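Acetylserotonin O-methyltransferase (Homo sapiens, PDB 4A6D) catalyses the S-adenosylmethionine-dependent O-methylation of N-acetylserotonin to melatonin, the last step of melatonin synthesis, and works as a homodimer. Local coordinates at residues A[27-31]-A[32-36]; A[47-50]-A[51-55]. One frame throughout, in Å; residues are numbered along the deposited sequence.

Contact 1 (A[27-31]-A[32-36]); sequences AACEL and GVFDL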
# COMPACT_ATOMS: atom_id res chain seq x y z
N ALA A 27 -8.73 7.32 1.52
CA ALA A 27 -8.96 8.76 1.66
C ALA A 27 -10.21 9.19 0.92
O ALA A 27 -10.94 10.03 1.42
CB ALA A 27 -7.76 9.55 1.18
N ALA A 28 -10.48 8.60 -0.25
CA ALA A 28 -11.69 8.88 -1.01
C ALA A 28 -12.90 8.43 -0.18
O ALA A 28 -13.92 9.14 -0.17
CB ALA A 28 -11.66 8.14 -2.34
N CYS A 29 -12.77 7.30 0.56
CA CYS A 29 -13.81 6.76 1.46
C CYS A 29 -13.97 7.67 2.68
O CYS A 29 -15.09 8.08 2.97
CB CYS A 29 -13.50 5.32 1.88
SG CYS A 29 -13.98 4.07 0.66
N GLU A 30 -12.84 8.01 3.36
CA GLU A 30 -12.83 8.91 4.52
C GLU A 30 -13.43 10.30 4.18
O GLU A 30 -14.14 10.87 5.01
CB GLU A 30 -11.40 9.01 5.12
CG GLU A 30 -11.22 10.16 6.13
CD GLU A 30 -10.29 10.01 7.33
OE1 GLU A 30 -10.10 8.87 7.82
OE2 GLU A 30 -9.80 11.05 7.82
N LEU A 31 -13.17 10.83 2.97
CA LEU A 31 -13.69 12.14 2.56
C LEU A 31 -15.16 12.14 2.11
O LEU A 31 -15.78 13.21 2.05
CB LEU A 31 -12.78 12.80 1.53
CG LEU A 31 -11.46 13.32 2.05
CD1 LEU A 31 -10.43 13.32 0.95
CD2 LEU A 31 -11.62 14.72 2.62
N GLY A 32 -15.70 10.96 1.85
CA GLY A 32 -17.08 10.75 1.43
C GLY A 32 -17.39 11.13 -0.01
O GLY A 32 -18.56 11.40 -0.33
N VAL A 33 -16.37 11.11 -0.89
CA VAL A 33 -16.45 11.44 -2.33
C VAL A 33 -17.61 10.70 -3.02
O VAL A 33 -18.44 11.34 -3.68
CB VAL A 33 -15.09 11.19 -3.04
CG1 VAL A 33 -15.22 11.28 -4.56
CG2 VAL A 33 -14.01 12.14 -2.53
N PHE A 34 -17.66 9.38 -2.85
CA PHE A 34 -18.67 8.49 -3.44
C PHE A 34 -20.09 8.76 -2.96
O PHE A 34 -21.01 8.74 -3.78
CB PHE A 34 -18.27 7.01 -3.27
CG PHE A 34 -16.83 6.76 -3.67
CD1 PHE A 34 -16.42 6.91 -4.99
CD2 PHE A 34 -15.88 6.41 -2.71
CE1 PHE A 34 -15.08 6.71 -5.35
CE2 PHE A 34 -14.55 6.19 -3.08
CZ PHE A 34 -14.16 6.35 -4.39
N ASP A 35 -20.27 9.08 -1.65
CA ASP A 35 -21.57 9.43 -1.07
C ASP A 35 -22.10 10.74 -1.66
O ASP A 35 -23.26 10.78 -2.10
CB ASP A 35 -21.50 9.52 0.47
CG ASP A 35 -21.41 8.19 1.19
OD1 ASP A 35 -22.10 7.23 0.76
OD2 ASP A 35 -20.73 8.13 2.24
N LEU A 36 -21.25 11.79 -1.70
CA LEU A 36 -21.56 13.10 -2.26
C LEU A 36 -21.98 13.00 -3.73
O LEU A 36 -22.91 13.70 -4.15
CB LEU A 36 -20.33 14.03 -2.14
CG LEU A 36 -20.53 15.49 -2.53
CD1 LEU A 36 -21.16 16.28 -1.38
CD2 LEU A 36 -19.22 16.13 -2.92
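Ala28 and Phe34 meet across a sharp turn in the chain, the methyl CB of Ala28 lying 3.6 Å from CE2 and 3.7 Å from CZ of the Phe34 ring. With CG anti to its own carbonyl carbon (chi1 -48°), the ring swings back toward the preceding helix, and a residue as small as alanine lets it come close to that backbone. SG of Cys29 is a looser neighbour, 4.3 Å from CE2 of Phe34. The amides at the bend are tied to the last helical turn. Val33 N gives a hydrogen bond of 3.2 Å to Ala28 O, running almost straight out from the carbonyl, whereas Gly32 N reaches Cys29 O at 3.1 Å from well above the carbonyl plane. Together with the positive phi of Gly32 (74°), this makes a Schellman motif. Glycine suits the place because, having no side chain, it adopts this phi with little strain. Gly32 is also the N-cap of the next helix, its O accepting from Leu36 N at 3.0 Å. Glu30, at the dimer interface, forms salt bridges with Arg111 of its own chain and with Arg125 of the second subunit. The junction thus links helices 7-31 and 33-39 of the dimerisation domain: Phe34 packs on Ser90 and Leu94 of helix 88-94, while Val33 rests on Leu63 and Leu64 of helix 57-69 and on Val53 of helix 46-53.

Contact 2 (A[47-50]-A[51-55]); sequences AAVA and AGVRA
Helical hydrogen bonds from Ala51 N to Ala47 O (3.3 Å), Gly52 N to Ala48 O (3.2 Å) and Val53 N to Val49 O (2.9 Å) carry the backbone through its last turn, before Arg54 leaves helical angles with a positive phi of 59°. Val53 lies over the same carbonyl that its amide uses: its CG2 is 3.3 Å from Val49 O. With CG1 of Val53 anti to the carbonyl carbon (chi1 -60°), CG2 is left between that carbon and the backbone N, turned back along the helix and 4.4 Å from CG1 of Val49. The two valines, one turn apart, form a short apolar strip, and Val49 continues it onto Thr60 and Leu64 of helix 57-69. The end of helix 46-53 belongs to the dimerisation domain, whose family is grouped with the helix-turn-helix folds; here the chain turns out of one short helix toward the next. The turn is closed by Ala55 N, which donates to Ala50 O at 2.9 Å, nearly straight (173°) and in the carbonyl plane. Small residues fit this tight return: CB of Ala50 stands 3.6 Å from Ala55 O, and both alanines pack on Thr60. Gly52, without a side chain, adds no bulk beside Ala48 O. Arg54, on the exposed side, curls its guanidinium back over the helix end, one face above Ala51 O, which lies 3.8 Å from its plane and toward its rim. At the other end of the helix, Asp45 accepts a hydrogen bond from the amide of Ala48 through OD1.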
# COMPACT_ATOMS: atom_id res chain seq x y z
N ALA A 47 -14.50 21.72 -8.19
CA ALA A 47 -14.93 22.76 -7.25
C ALA A 47 -16.17 22.37 -6.44
O ALA A 47 -16.27 22.78 -5.29
CB ALA A 47 -15.17 24.06 -7.98
N ALA A 48 -17.09 21.57 -7.02
CA ALA A 48 -18.30 21.10 -6.33
C ALA A 48 -17.98 19.95 -5.38
O ALA A 48 -18.63 19.82 -4.33
CB ALA A 48 -19.36 20.69 -7.34
N VAL A 49 -16.99 19.09 -5.74
CA VAL A 49 -16.54 17.97 -4.91
C VAL A 49 -15.74 18.55 -3.74
O VAL A 49 -16.12 18.33 -2.60
CB VAL A 49 -15.75 16.88 -5.69
CG1 VAL A 49 -15.23 15.79 -4.75
CG2 VAL A 49 -16.61 16.25 -6.78
N ALA A 50 -14.69 19.37 -4.04
CA ALA A 50 -13.82 20.04 -3.07
C ALA A 50 -14.61 20.78 -1.98
O ALA A 50 -14.24 20.70 -0.81
CB ALA A 50 -12.87 21.00 -3.77
N ALA A 51 -15.71 21.46 -2.37
CA ALA A 51 -16.59 22.18 -1.47
C ALA A 51 -17.42 21.21 -0.59
O ALA A 51 -17.55 21.45 0.60
CB ALA A 51 -17.51 23.10 -2.25
N GLY A 52 -17.93 20.13 -1.20
CA GLY A 52 -18.75 19.11 -0.54
C GLY A 52 -18.02 18.21 0.45
O GLY A 52 -18.63 17.73 1.41
N VAL A 53 -16.73 17.95 0.21
CA VAL A 53 -15.87 17.12 1.07
C VAL A 53 -15.02 17.99 2.02
O VAL A 53 -14.37 17.45 2.93
CB VAL A 53 -15.03 16.05 0.31
CG1 VAL A 53 -15.92 15.08 -0.44
CG2 VAL A 53 -14.00 16.68 -0.62
N ARG A 54 -15.05 19.32 1.82
CA ARG A 54 -14.32 20.34 2.58
C ARG A 54 -12.81 20.09 2.51
O ARG A 54 -12.16 19.82 3.51
CB ARG A 54 -14.88 20.51 4.01
CG ARG A 54 -16.07 21.47 4.03
CD ARG A 54 -17.06 21.19 5.14
NE ARG A 54 -18.02 20.14 4.79
CZ ARG A 54 -19.20 20.35 4.20
NH1 ARG A 54 -19.57 21.58 3.85
NH2 ARG A 54 -20.01 19.33 3.95
N ALA A 55 -12.29 20.15 1.27
CA ALA A 55 -10.90 19.89 0.94
C ALA A 55 -10.38 20.86 -0.13
O ALA A 55 -11.16 21.62 -0.71
CB ALA A 55 -10.75 18.45 0.46

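Overall arrangement
Contact 1 comes first along the chain and contact 2 follows it. Their centres are 10 Å apart, and both lie in the N-terminal dimerisation domain, away from the S-adenosylmethionine and substrate sites. Contact 1 is the buried bend between helices 7-31 and 33-39; contact 2 is the more exposed end of helix 46-53, the next helix in the chain. The two pack directly: CG1 of Val53 lies 3.1 Å from Leu31 O, and the branches of Leu36 rest on Val49 and Gly52, with CD1 of Leu36 3.8 Å from CA of Gly52. The ends of helices 7-31 and 46-53 and the start of 33-39 meet near the dimer interface, where Glu30 is salt-bridged to the second subunit.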